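Local structure of NADH kinase POS5 (Saccharomyces cerevisiae, 3AFO) at residues Leu35-Leu41 with Phe165-Ile169; Thr149-Leu153 with Gly367-Leu372; Ala198-Leu204 with Val299-Gly305; Ile320-Gly324 with Lys350-Ile354. The protein phosphorylates NADH to NADPH with ATP, and NAD(+) about half as readily, in mitochondria, as an anti-oxidant factor and key source of reducing NADPH. All coordinates share one frame; numbering follows the deposited sequence. Where two conformers were deposited one is given.

Contact 1 (Leu35-Leu41 with Phe165-Ile169)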
# COMPACT_ATOMS: atom_id res chain seq x y z
N LEU A 35 -29.81 4.91 25.78
CA LEU A 35 -30.21 3.65 26.41
C LEU A 35 -31.19 3.93 27.56
O LEU A 35 -30.80 4.43 28.62
CB LEU A 35 -28.97 2.89 26.91
CG LEU A 35 -29.13 1.60 27.74
CD1 LEU A 35 -29.90 0.54 27.00
CD2 LEU A 35 -27.78 1.06 28.16
N ILE A 36 -32.46 3.64 27.33
CA ILE A 36 -33.50 3.90 28.32
C ILE A 36 -34.17 2.58 28.68
O ILE A 36 -34.73 1.90 27.81
CB ILE A 36 -34.52 4.99 27.84
CG1 ILE A 36 -33.78 6.31 27.56
CG2 ILE A 36 -35.62 5.24 28.89
CD1 ILE A 36 -34.53 7.31 26.72
N TRP A 37 -34.07 2.22 29.95
CA TRP A 37 -34.60 0.96 30.44
C TRP A 37 -36.12 1.04 30.58
O TRP A 37 -36.63 1.88 31.33
CB TRP A 37 -33.94 0.60 31.77
CG TRP A 37 -32.44 0.46 31.66
CD1 TRP A 37 -31.50 1.37 32.06
CD2 TRP A 37 -31.72 -0.64 31.10
NE1 TRP A 37 -30.23 0.90 31.78
CE2 TRP A 37 -30.34 -0.33 31.20
CE3 TRP A 37 -32.10 -1.86 30.54
CZ2 TRP A 37 -29.35 -1.20 30.75
CZ3 TRP A 37 -31.11 -2.72 30.09
CH2 TRP A 37 -29.75 -2.39 30.20
N GLN A 38 -36.84 0.20 29.85
CA GLN A 38 -38.30 0.13 30.01
C GLN A 38 -38.65 -0.55 31.35
O GLN A 38 -39.36 0.04 32.17
CB GLN A 38 -39.00 -0.54 28.83
CG GLN A 38 -40.51 -0.28 28.83
CD GLN A 38 -41.24 -0.84 27.62
OE1 GLN A 38 -41.17 -2.04 27.33
NE2 GLN A 38 -41.96 0.03 26.92
N ASN A 39 -38.15 -1.77 31.56
CA ASN A 39 -38.10 -2.36 32.90
C ASN A 39 -36.75 -1.97 33.51
O ASN A 39 -35.75 -1.95 32.80
CB ASN A 39 -38.17 -3.90 32.86
CG ASN A 39 -39.10 -4.44 31.78
OD1 ASN A 39 -39.97 -3.74 31.28
ND2 ASN A 39 -38.90 -5.70 31.43
N PRO A 40 -36.72 -1.66 34.82
CA PRO A 40 -35.45 -1.29 35.47
C PRO A 40 -34.33 -2.33 35.27
O PRO A 40 -34.60 -3.54 35.20
CB PRO A 40 -35.83 -1.18 36.95
CG PRO A 40 -37.30 -0.81 36.93
CD PRO A 40 -37.86 -1.59 35.76
N LEU A 41 -33.10 -1.86 35.17
CA LEU A 41 -31.93 -2.74 35.03
C LEU A 41 -31.74 -3.57 36.30
O LEU A 41 -31.64 -3.01 37.39
CB LEU A 41 -30.68 -1.90 34.75
CG LEU A 41 -29.29 -2.54 34.90
CD1 LEU A 41 -29.14 -3.73 33.97
CD2 LEU A 41 -28.19 -1.52 34.66
N PHE A 165 -21.43 3.23 35.58
CA PHE A 165 -22.57 2.36 35.89
C PHE A 165 -23.80 3.15 36.36
O PHE A 165 -24.93 2.83 35.96
CB PHE A 165 -22.21 1.24 36.88
CG PHE A 165 -23.33 0.25 37.08
CD1 PHE A 165 -23.54 -0.77 36.16
CD2 PHE A 165 -24.19 0.36 38.17
CE1 PHE A 165 -24.59 -1.66 36.31
CE2 PHE A 165 -25.25 -0.53 38.34
CZ PHE A 165 -25.45 -1.55 37.41
N GLN A 166 -23.56 4.17 37.18
CA GLN A 166 -24.58 5.13 37.65
C GLN A 166 -25.37 5.73 36.47
O GLN A 166 -26.60 5.75 36.48
CB GLN A 166 -23.89 6.25 38.45
CG GLN A 166 -24.79 7.07 39.38
CD GLN A 166 -23.99 8.02 40.28
OE1 GLN A 166 -23.44 9.02 39.81
NE2 GLN A 166 -23.94 7.71 41.57
N GLU A 167 -24.65 6.20 35.46
CA GLU A 167 -25.26 6.81 34.26
C GLU A 167 -26.06 5.79 33.46
O GLU A 167 -27.15 6.10 32.95
CB GLU A 167 -24.19 7.45 33.36
CG GLU A 167 -23.47 8.66 33.97
CD GLU A 167 -24.43 9.71 34.55
OE1 GLU A 167 -25.29 10.23 33.79
OE2 GLU A 167 -24.34 10.00 35.76
N VAL A 168 -25.52 4.57 33.38
CA VAL A 168 -26.15 3.51 32.62
C VAL A 168 -27.49 3.12 33.25
O VAL A 168 -28.51 3.16 32.59
CB VAL A 168 -25.21 2.28 32.46
CG1 VAL A 168 -25.97 1.08 31.87
CG2 VAL A 168 -23.98 2.63 31.59
N ILE A 169 -27.47 2.77 34.54
CA ILE A 169 -28.67 2.30 35.23
C ILE A 169 -29.77 3.38 35.34
O ILE A 169 -30.96 3.07 35.33
CB ILE A 169 -28.32 1.65 36.63
CG1 ILE A 169 -29.53 0.94 37.25
CG2 ILE A 169 -27.66 2.66 37.59
CD1 ILE A 169 -29.15 -0.15 38.26
O HOH W 1 -28.48 4.37 30.21
O HOH W 2 -32.70 1.05 35.54
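W37 and L41 approach V168 and I169 through different first torsions. The indole of W37 swings opposite its own carbonyl carbon (chi1 -59°), turning the pyrrole edge to the last turn of the helix, whereas L41 sets CG opposite its backbone N (chi1 165°) and sends CD2 to I169. NE1 of W37 donates to O of V168 at 3.0 Å. The acceptor lies in the indole plane, but the bond is bent to 146° and the donor stands well above the carbonyl plane, not on a lone pair. A water bound to O of V168 at 2.7 Å also donates to O of L35, and a second water bridges N of L41 and O of I169. The indole is sandwiched: CB of L41 sits 3.9 Å above its centre, and CD1 of L35 lies over the opposite face near the rim. Beside these polar bonds, CD2 of L41 touches CB of I169 at 3.7 Å and CZ of F165 at 3.9 Å, while CD2 of L35 meets CG1 of V168. A leucine in place of W37 would probably cost the V168 carbonyl its indole donor and open a gap between L35 and L41. Strand 33-36, paired with strand 174-186, is thereby joined to helix 161-169; L41 and F165 both rest on L117 of strand 117-122, and F165 meets the ring of Y70 edge-to-face.

Contact 2 (Thr149-Leu153 with Gly367-Leu372). With NAI (1,4-dihydronicotinamide adenine dinucleotide), chain C.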
# COMPACT_ATOMS: atom_id res chain seq x y z
N THR A 149 -3.49 -4.81 29.38
CA THR A 149 -2.96 -4.24 28.14
C THR A 149 -4.12 -3.64 27.34
O THR A 149 -5.18 -4.25 27.19
CB THR A 149 -2.21 -5.30 27.32
OG1 THR A 149 -1.16 -5.85 28.13
CG2 THR A 149 -1.59 -4.70 26.05
N LEU A 150 -3.91 -2.43 26.84
CA LEU A 150 -4.94 -1.73 26.09
C LEU A 150 -5.27 -2.35 24.73
O LEU A 150 -4.40 -2.88 24.03
CB LEU A 150 -4.62 -0.24 25.95
CG LEU A 150 -4.88 0.60 27.21
CD1 LEU A 150 -4.71 2.08 26.90
CD2 LEU A 150 -6.27 0.34 27.81
N GLY A 151 -6.56 -2.30 24.40
CA GLY A 151 -7.06 -2.66 23.09
C GLY A 151 -7.72 -1.42 22.54
O GLY A 151 -7.42 -0.31 22.98
N PHE A 152 -8.64 -1.60 21.59
CA PHE A 152 -9.26 -0.48 20.91
C PHE A 152 -10.72 -0.23 21.31
O PHE A 152 -11.16 0.91 21.32
CB PHE A 152 -9.17 -0.68 19.39
CG PHE A 152 -9.68 0.49 18.58
CD1 PHE A 152 -8.92 1.65 18.44
CD2 PHE A 152 -10.91 0.42 17.93
CE1 PHE A 152 -9.37 2.74 17.68
CE2 PHE A 152 -11.38 1.49 17.16
CZ PHE A 152 -10.61 2.66 17.03
N LEU A 153 -11.45 -1.30 21.64
CA LEU A 153 -12.92 -1.23 21.74
C LEU A 153 -13.50 -0.75 23.08
O LEU A 153 -14.55 -0.10 23.09
CB LEU A 153 -13.57 -2.55 21.32
CG LEU A 153 -13.26 -3.03 19.88
CD1 LEU A 153 -13.81 -4.42 19.64
CD2 LEU A 153 -13.78 -2.06 18.83
N GLY A 367 -10.17 7.76 19.37
CA GLY A 367 -9.60 6.41 19.38
C GLY A 367 -8.57 6.18 18.28
O GLY A 367 -7.47 5.69 18.55
N ILE A 368 -8.92 6.52 17.04
CA ILE A 368 -7.97 6.32 15.93
C ILE A 368 -6.70 7.19 16.11
O ILE A 368 -5.59 6.71 15.89
CB ILE A 368 -8.61 6.45 14.50
CG1 ILE A 368 -9.05 7.89 14.18
CG2 ILE A 368 -9.78 5.47 14.34
CD1 ILE A 368 -9.48 8.10 12.73
N ASN A 369 -6.88 8.43 16.55
CA ASN A 369 -5.75 9.32 16.83
C ASN A 369 -4.87 8.85 17.98
O ASN A 369 -3.66 8.70 17.81
CB ASN A 369 -6.21 10.76 17.09
CG ASN A 369 -6.53 11.52 15.81
OD1 ASN A 369 -6.00 11.23 14.74
ND2 ASN A 369 -7.38 12.53 15.94
N GLU A 370 -5.48 8.61 19.15
CA GLU A 370 -4.71 8.35 20.37
C GLU A 370 -4.28 6.91 20.57
O GLU A 370 -3.20 6.65 21.11
CB GLU A 370 -5.46 8.84 21.62
CG GLU A 370 -5.77 10.34 21.59
CD GLU A 370 -6.29 10.86 22.92
OE1 GLU A 370 -6.39 10.08 23.89
OE2 GLU A 370 -6.59 12.08 23.00
N LEU A 371 -5.11 5.96 20.16
CA LEU A 371 -4.77 4.56 20.34
C LEU A 371 -4.03 3.96 19.15
O LEU A 371 -3.12 3.16 19.32
CB LEU A 371 -6.03 3.73 20.64
CG LEU A 371 -6.88 4.25 21.81
CD1 LEU A 371 -8.19 3.49 21.85
CD2 LEU A 371 -6.10 4.13 23.14
N LEU A 372 -4.44 4.35 17.94
CA LEU A 372 -3.84 3.77 16.72
C LEU A 372 -2.75 4.66 16.12
O LEU A 372 -1.99 4.21 15.26
CB LEU A 372 -4.92 3.47 15.68
CG LEU A 372 -6.06 2.52 16.06
CD1 LEU A 372 -6.93 2.30 14.84
CD2 LEU A 372 -5.56 1.19 16.61
PA NAI C . -5.79 -11.25 19.88
O1A NAI C . -5.39 -10.71 21.22
O2A NAI C . -4.85 -12.45 19.32
O5B NAI C . -5.72 -10.18 18.75
C5B NAI C . -6.24 -8.97 19.03
C4B NAI C . -5.24 -7.92 18.73
O4B NAI C . -6.01 -7.12 17.79
C3B NAI C . -5.22 -7.19 20.07
O3B NAI C . -4.12 -6.28 20.10
C2B NAI C . -6.56 -6.44 20.00
O2B NAI C . -6.55 -5.27 20.80
C1B NAI C . -6.61 -6.03 18.53
N9A NAI C . -8.01 -5.86 18.07
C8A NAI C . -8.99 -6.77 18.08
N7A NAI C . -10.11 -6.22 17.58
C5A NAI C . -9.83 -4.96 17.23
C6A NAI C . -10.57 -3.92 16.66
N6A NAI C . -11.86 -4.05 16.32
N1A NAI C . -9.94 -2.74 16.45
C2A NAI C . -8.66 -2.56 16.76
N3A NAI C . -7.94 -3.54 17.30
C4A NAI C . -8.50 -4.74 17.55
O3 NAI C . -7.32 -11.91 19.87
PN NAI C . -8.62 -11.11 20.37
O1N NAI C . -8.21 -9.96 21.24
O2N NAI C . -9.55 -12.17 20.80
O5D NAI C . -9.25 -10.42 19.03
C5D NAI C . -9.57 -11.21 17.89
C4D NAI C . -9.18 -10.46 16.63
O4D NAI C . -7.76 -10.66 16.46
C3D NAI C . -9.75 -11.08 15.36
O3D NAI C . -11.10 -10.65 15.14
C2D NAI C . -8.79 -10.52 14.30
O2D NAI C . -9.35 -9.34 13.70
C1D NAI C . -7.54 -10.13 15.14
N1N NAI C . -6.36 -10.76 14.53
C2N NAI C . -5.39 -9.93 13.99
C3N NAI C . -4.27 -10.44 13.37
C7N NAI C . -3.22 -9.45 12.81
O7N NAI C . -2.17 -9.83 12.28
N7N NAI C . -3.53 -8.18 12.95
C4N NAI C . -4.11 -11.83 13.30
C5N NAI C . -5.08 -12.70 13.84
C6N NAI C . -6.22 -12.18 14.45
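The ring of F152 turns its edge to the helix end: N of I368 lies near the ring plane, 3.9 Å from CE1 of F152. Other neighbours come in obliquely, with CD1 of L371 on one side of the plane and, on the opposite side, both L372 and the adenine of NADH. CG of L372 stands 3.7 Å from CE1 of F152, and the two side chains cross at about a right angle. With CG opposite the backbone N (chi1 -175°), the far end of the phenyl comes up against residues 367-372, while its root stays on the nucleotide: CB of F152 is 3.3 Å from C2A of NADH. G367 suits this fit, since a CB there would come tight against CE1 of F152. The loop follows strand 142-146 of the parallel sheet, and D124, the aspartate of the GGDG motif of NAD kinases, holds it by accepting from the backbone N of both F152 and L153. CA of G151 lies 3.5 Å from O2B of NADH, the 2'-hydroxyl to be phosphorylated, where a side chain would crowd it. An alanine at F152 would keep the CB beside adenine, but the helix end would probably face a gap, with L371 and L372 losing their shared aromatic partner. L150 and L371 also pack on R379 of the second subunit, and L372 on F378 of that subunit.

Contact 3 (Ala198-Leu204 with Val299-Gly305). With NAI (1,4-dihydronicotinamide adenine dinucleotide), chain C.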
# COMPACT_ATOMS: atom_id res chain seq x y z
N ALA A 198 -20.38 -12.65 13.84
CA ALA A 198 -19.12 -11.92 13.94
C ALA A 198 -19.32 -10.45 14.23
O ALA A 198 -20.10 -9.77 13.55
CB ALA A 198 -18.29 -12.09 12.66
N MET A 199 -18.59 -9.95 15.22
CA MET A 199 -18.56 -8.53 15.52
C MET A 199 -17.40 -7.83 14.78
O MET A 199 -17.53 -6.68 14.35
CB MET A 199 -18.41 -8.35 17.03
CG MET A 199 -18.16 -6.98 17.51
SD MET A 199 -18.32 -6.95 19.31
CE MET A 199 -18.17 -5.20 19.55
N ASN A 200 -16.29 -8.54 14.66
CA ASN A 200 -15.07 -8.07 13.99
C ASN A 200 -15.00 -8.57 12.57
O ASN A 200 -15.05 -7.80 11.60
CB ASN A 200 -13.84 -8.60 14.73
CG ASN A 200 -13.11 -7.55 15.53
OD1 ASN A 200 -12.01 -7.82 16.03
ND2 ASN A 200 -13.67 -6.35 15.66
N ASP A 201 -14.82 -9.88 12.45
CA ASP A 201 -14.50 -10.46 11.16
C ASP A 201 -14.70 -11.95 11.04
O ASP A 201 -14.84 -12.68 12.03
CB ASP A 201 -13.05 -10.11 10.78
CG ASP A 201 -12.06 -10.31 11.92
OD1 ASP A 201 -12.23 -11.25 12.75
OD2 ASP A 201 -11.09 -9.52 11.98
N ILE A 202 -14.70 -12.38 9.78
CA ILE A 202 -14.66 -13.77 9.40
C ILE A 202 -13.46 -13.91 8.48
O ILE A 202 -13.34 -13.15 7.50
CB ILE A 202 -15.95 -14.17 8.66
CG1 ILE A 202 -17.15 -14.02 9.62
CG2 ILE A 202 -15.84 -15.62 8.10
CD1 ILE A 202 -18.42 -13.48 8.97
N PHE A 203 -12.57 -14.85 8.78
CA PHE A 203 -11.41 -15.02 7.89
C PHE A 203 -10.98 -16.44 7.63
O PHE A 203 -11.23 -17.34 8.44
CB PHE A 203 -10.21 -14.12 8.28
CG PHE A 203 -9.65 -14.36 9.65
CD1 PHE A 203 -8.62 -15.29 9.85
CD2 PHE A 203 -10.08 -13.62 10.73
CE1 PHE A 203 -8.08 -15.49 11.12
CE2 PHE A 203 -9.53 -13.82 12.02
CZ PHE A 203 -8.54 -14.75 12.20
N LEU A 204 -10.39 -16.62 6.46
CA LEU A 204 -9.83 -17.88 6.00
C LEU A 204 -8.33 -17.69 5.92
O LEU A 204 -7.86 -16.63 5.50
CB LEU A 204 -10.40 -18.24 4.63
CG LEU A 204 -11.91 -18.53 4.61
CD1 LEU A 204 -12.44 -18.55 3.18
CD2 LEU A 204 -12.19 -19.88 5.30
N VAL A 299 -7.28 -24.98 4.68
CA VAL A 299 -7.63 -23.64 5.14
C VAL A 299 -8.29 -23.66 6.52
O VAL A 299 -9.12 -24.52 6.81
CB VAL A 299 -8.61 -22.94 4.18
CG1 VAL A 299 -8.66 -21.46 4.48
CG2 VAL A 299 -8.21 -23.17 2.73
N LYS A 300 -7.92 -22.70 7.36
CA LYS A 300 -8.56 -22.55 8.66
C LYS A 300 -9.63 -21.47 8.57
O LYS A 300 -9.43 -20.46 7.91
CB LYS A 300 -7.54 -22.21 9.74
CG LYS A 300 -8.04 -22.44 11.17
CD LYS A 300 -7.00 -22.06 12.23
CE LYS A 300 -5.76 -22.93 12.18
NZ LYS A 300 -6.03 -24.38 12.43
N LEU A 301 -10.76 -21.70 9.23
CA LEU A 301 -11.80 -20.68 9.35
C LEU A 301 -11.81 -20.14 10.78
O LEU A 301 -11.93 -20.91 11.75
CB LEU A 301 -13.17 -21.28 8.99
CG LEU A 301 -14.39 -20.40 9.28
CD1 LEU A 301 -14.45 -19.15 8.38
CD2 LEU A 301 -15.68 -21.22 9.15
N SER A 302 -11.72 -18.81 10.90
CA SER A 302 -11.87 -18.16 12.19
C SER A 302 -12.95 -17.09 12.16
O SER A 302 -13.17 -16.43 11.14
CB SER A 302 -10.54 -17.56 12.66
OG SER A 302 -9.52 -18.54 12.63
N VAL A 303 -13.62 -16.92 13.30
CA VAL A 303 -14.69 -15.94 13.43
C VAL A 303 -14.36 -15.15 14.70
O VAL A 303 -14.25 -15.73 15.79
CB VAL A 303 -16.08 -16.62 13.58
CG1 VAL A 303 -17.14 -15.58 13.90
CG2 VAL A 303 -16.46 -17.41 12.33
N ASP A 304 -14.18 -13.84 14.55
CA ASP A 304 -13.66 -12.98 15.63
C ASP A 304 -12.41 -13.55 16.31
O ASP A 304 -12.22 -13.41 17.51
CB ASP A 304 -14.76 -12.68 16.66
CG ASP A 304 -15.86 -11.82 16.07
OD1 ASP A 304 -15.60 -11.19 15.03
OD2 ASP A 304 -16.98 -11.78 16.64
N GLY A 305 -11.55 -14.19 15.52
CA GLY A 305 -10.28 -14.70 16.03
C GLY A 305 -10.32 -16.13 16.57
O GLY A 305 -9.28 -16.76 16.73
PA NAI C . -5.79 -11.25 19.88
O1A NAI C . -5.39 -10.71 21.22
O2A NAI C . -4.85 -12.45 19.32
O5B NAI C . -5.72 -10.18 18.75
C5B NAI C . -6.24 -8.97 19.03
C4B NAI C . -5.24 -7.92 18.73
O4B NAI C . -6.01 -7.12 17.79
C3B NAI C . -5.22 -7.19 20.07
O3B NAI C . -4.12 -6.28 20.10
C2B NAI C . -6.56 -6.44 20.00
O2B NAI C . -6.55 -5.27 20.80
C1B NAI C . -6.61 -6.03 18.53
N9A NAI C . -8.01 -5.86 18.07
C8A NAI C . -8.99 -6.77 18.08
N7A NAI C . -10.11 -6.22 17.58
C5A NAI C . -9.83 -4.96 17.23
C6A NAI C . -10.57 -3.92 16.66
N6A NAI C . -11.86 -4.05 16.32
N1A NAI C . -9.94 -2.74 16.45
C2A NAI C . -8.66 -2.56 16.76
N3A NAI C . -7.94 -3.54 17.30
C4A NAI C . -8.50 -4.74 17.55
O3 NAI C . -7.32 -11.91 19.87
PN NAI C . -8.62 -11.11 20.37
O1N NAI C . -8.21 -9.96 21.24
O2N NAI C . -9.55 -12.17 20.80
O5D NAI C . -9.25 -10.42 19.03
C5D NAI C . -9.57 -11.21 17.89
C4D NAI C . -9.18 -10.46 16.63
O4D NAI C . -7.76 -10.66 16.46
C3D NAI C . -9.75 -11.08 15.36
O3D NAI C . -11.10 -10.65 15.14
C2D NAI C . -8.79 -10.52 14.30
O2D NAI C . -9.35 -9.34 13.70
C1D NAI C . -7.54 -10.13 15.14
N1N NAI C . -6.36 -10.76 14.53
C2N NAI C . -5.39 -9.93 13.99
C3N NAI C . -4.27 -10.44 13.37
C7N NAI C . -3.22 -9.45 12.81
O7N NAI C . -2.17 -9.83 12.28
N7N NAI C . -3.53 -8.18 12.95
C4N NAI C . -4.11 -11.83 13.30
C5N NAI C . -5.08 -12.70 13.84
C6N NAI C . -6.22 -12.18 14.45
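D304 sends its carboxylate back across to the backbone of M199, N200 and D201. From CB the chain continues opposite the carbonyl carbon (chi1 -67°) to CG of D304, 3.4 Å from N of M199. OD2 of D304 takes that N-H through its syn lone pair, almost straight (175°) and 2.8 Å from N of M199. OD1 accepts twice. N of N200 meets OD1 of D304 from above the carboxylate plane at 2.8 Å. N of D201 lies 3.0 Å from OD1 of D304, nearly along the C-O axis. Three successive backbone N-H groups are therefore tied to one buried carboxylate, and N of D304 donates in return to O of D201. Beyond this the segments run as neighbouring antiparallel strands of the C-terminal domain's beta sandwich, with F203 and S302 a hydrogen-bonded pair. On their face CB of S302 makes a CH-pi contact over the F203 ring, 3.8 Å from its centroid. I202, L204, L301 and V303 occupy the other face, where I317 of strand 316-321 packs against I202, L204 and L301. D201 meets the nicotinamide ribose, OD2 of D201 accepting from O2D of NADH at a very short, hence doubtful, 2.5 Å. At G305 any CB would clash with C5D of NADH.

Contact 4 (Ile320-Gly324 with Lys350-Ile354)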
# COMPACT_ATOMS: atom_id res chain seq x y z
N ILE A 320 -23.13 -12.79 5.10
CA ILE A 320 -24.11 -11.74 4.93
C ILE A 320 -24.15 -10.91 6.21
O ILE A 320 -23.70 -11.36 7.27
CB ILE A 320 -25.57 -12.29 4.66
CG1 ILE A 320 -26.01 -13.30 5.75
CG2 ILE A 320 -25.70 -12.90 3.26
CD1 ILE A 320 -27.55 -13.57 5.79
N ASN A 321 -24.69 -9.70 6.11
CA ASN A 321 -25.02 -8.90 7.27
C ASN A 321 -26.24 -9.51 7.96
O ASN A 321 -27.08 -10.13 7.30
CB ASN A 321 -25.34 -7.47 6.84
CG ASN A 321 -25.21 -6.48 7.97
OD1 ASN A 321 -26.10 -5.66 8.19
ND2 ASN A 321 -24.11 -6.55 8.70
N GLU A 322 -26.32 -9.35 9.28
CA GLU A 322 -27.48 -9.80 10.06
C GLU A 322 -28.82 -9.33 9.46
O GLU A 322 -29.79 -10.10 9.35
CB GLU A 322 -27.33 -9.30 11.49
CG GLU A 322 -28.25 -9.98 12.48
CD GLU A 322 -28.26 -9.28 13.82
OE1 GLU A 322 -27.39 -8.41 14.06
OE2 GLU A 322 -29.15 -9.61 14.64
N VAL A 323 -28.88 -8.06 9.07
CA VAL A 323 -30.09 -7.51 8.43
C VAL A 323 -29.79 -6.77 7.12
O VAL A 323 -28.71 -6.20 6.95
CB VAL A 323 -30.86 -6.55 9.38
CG1 VAL A 323 -31.61 -7.34 10.47
CG2 VAL A 323 -29.92 -5.51 10.00
N GLY A 324 -30.75 -6.81 6.20
CA GLY A 324 -30.73 -5.97 5.01
C GLY A 324 -30.09 -6.54 3.76
O GLY A 324 -29.89 -5.81 2.79
N LYS A 350 -37.01 -9.06 17.44
CA LYS A 350 -35.61 -9.25 17.80
C LYS A 350 -34.76 -8.07 17.32
O LYS A 350 -34.64 -7.83 16.11
CB LYS A 350 -35.08 -10.58 17.24
CG LYS A 350 -33.93 -11.19 18.03
CD LYS A 350 -32.58 -11.03 17.33
CE LYS A 350 -32.34 -12.18 16.34
NZ LYS A 350 -30.92 -12.24 15.88
N ARG A 351 -34.19 -7.34 18.27
CA ARG A 351 -33.31 -6.22 17.95
C ARG A 351 -31.98 -6.74 17.40
O ARG A 351 -31.40 -7.69 17.96
CB ARG A 351 -33.10 -5.35 19.20
CG ARG A 351 -32.26 -4.10 18.99
CD ARG A 351 -32.00 -3.37 20.30
NE ARG A 351 -31.14 -4.14 21.21
CZ ARG A 351 -31.55 -4.69 22.36
NH1 ARG A 351 -30.69 -5.37 23.10
NH2 ARG A 351 -32.80 -4.55 22.78
N SER A 352 -31.53 -6.15 16.30
CA SER A 352 -30.29 -6.57 15.63
C SER A 352 -29.07 -5.76 16.07
O SER A 352 -29.21 -4.68 16.65
CB SER A 352 -30.45 -6.48 14.10
OG SER A 352 -30.71 -5.15 13.71
N GLY A 353 -27.88 -6.28 15.78
CA GLY A 353 -26.64 -5.57 16.05
C GLY A 353 -26.23 -5.57 17.51
O GLY A 353 -26.80 -6.30 18.34
N ILE A 354 -25.23 -4.75 17.82
CA ILE A 354 -24.62 -4.69 19.14
C ILE A 354 -24.57 -3.24 19.56
O ILE A 354 -24.05 -2.40 18.82
CB ILE A 354 -23.18 -5.24 19.11
CG1 ILE A 354 -23.16 -6.69 18.64
CG2 ILE A 354 -22.51 -5.10 20.47
CD1 ILE A 354 -21.87 -7.10 17.96
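E322 places its two carboxylate oxygens on different partners in the segment 350-354. OE1 of E322 accepts from the backbone N of G353 at 2.8 Å with an angle of 154°; the donor comes from the syn side, tilted moderately out of the carboxylate plane. OE2 of E322 forms a salt bridge with K350, weak by its distance of 3.4 Å to NZ of K350, and a second salt bridge with R180. The setting is an antiparallel sheet: strands 316-321 and 354-357 both pair with strand 174-186, and E322, just past the first of them, bonds to the residues leading into the second. R180 belongs to the shared partner strand, and its backbone also bonds to E322, so that side chain and main chain of E322 are tied to one residue. The positive charges of R180 and, more weakly, K350 beside OE2 would be expected to favour the ionised carboxylate.

The reach depends on an extended chain. With CG opposite the backbone N (chi1 -165°) and the chain straight beyond it, E322 spans the distance to segment 350-354; K350 instead bends at its second and third torsions to bring NZ back to OE2. Around the polar group the packing is light. CB of S352 lies 3.6 Å from CD of E322. The positive phi of G353 (77°) by itself favours glycine, and there the N-H faces the acid. V323, which is exposed, lays both methyl groups along S352, CG1 of V323 being 3.9 Å from CB of S352 and CG2 of V323 3.8 Å from OG of S352.

Overall arrangement
From the N terminus, contact 1 closes first, bringing helix 161-169 back to strand 33-36 and so joining the parallel-sheet domain to the nine-stranded antiparallel sheet. Contact 2 opens inside that loop, at 149-153, and closes near the C-terminal end, so the two cross. Contacts 3 and 4 are nested within contact 2 and follow one another in series: the first pairs neighbouring strands of the six-stranded sheet, the second joins the ends of two strands bound to strand 174-186. They touch where CG of M199 meets CD1 of I354 at 3.7 Å. Contacts 2 and 3, their centres about 21 Å apart, share the bound NADH, contact 2 at the adenine and its ribose, contact 3 chiefly at the nicotinamide ribose.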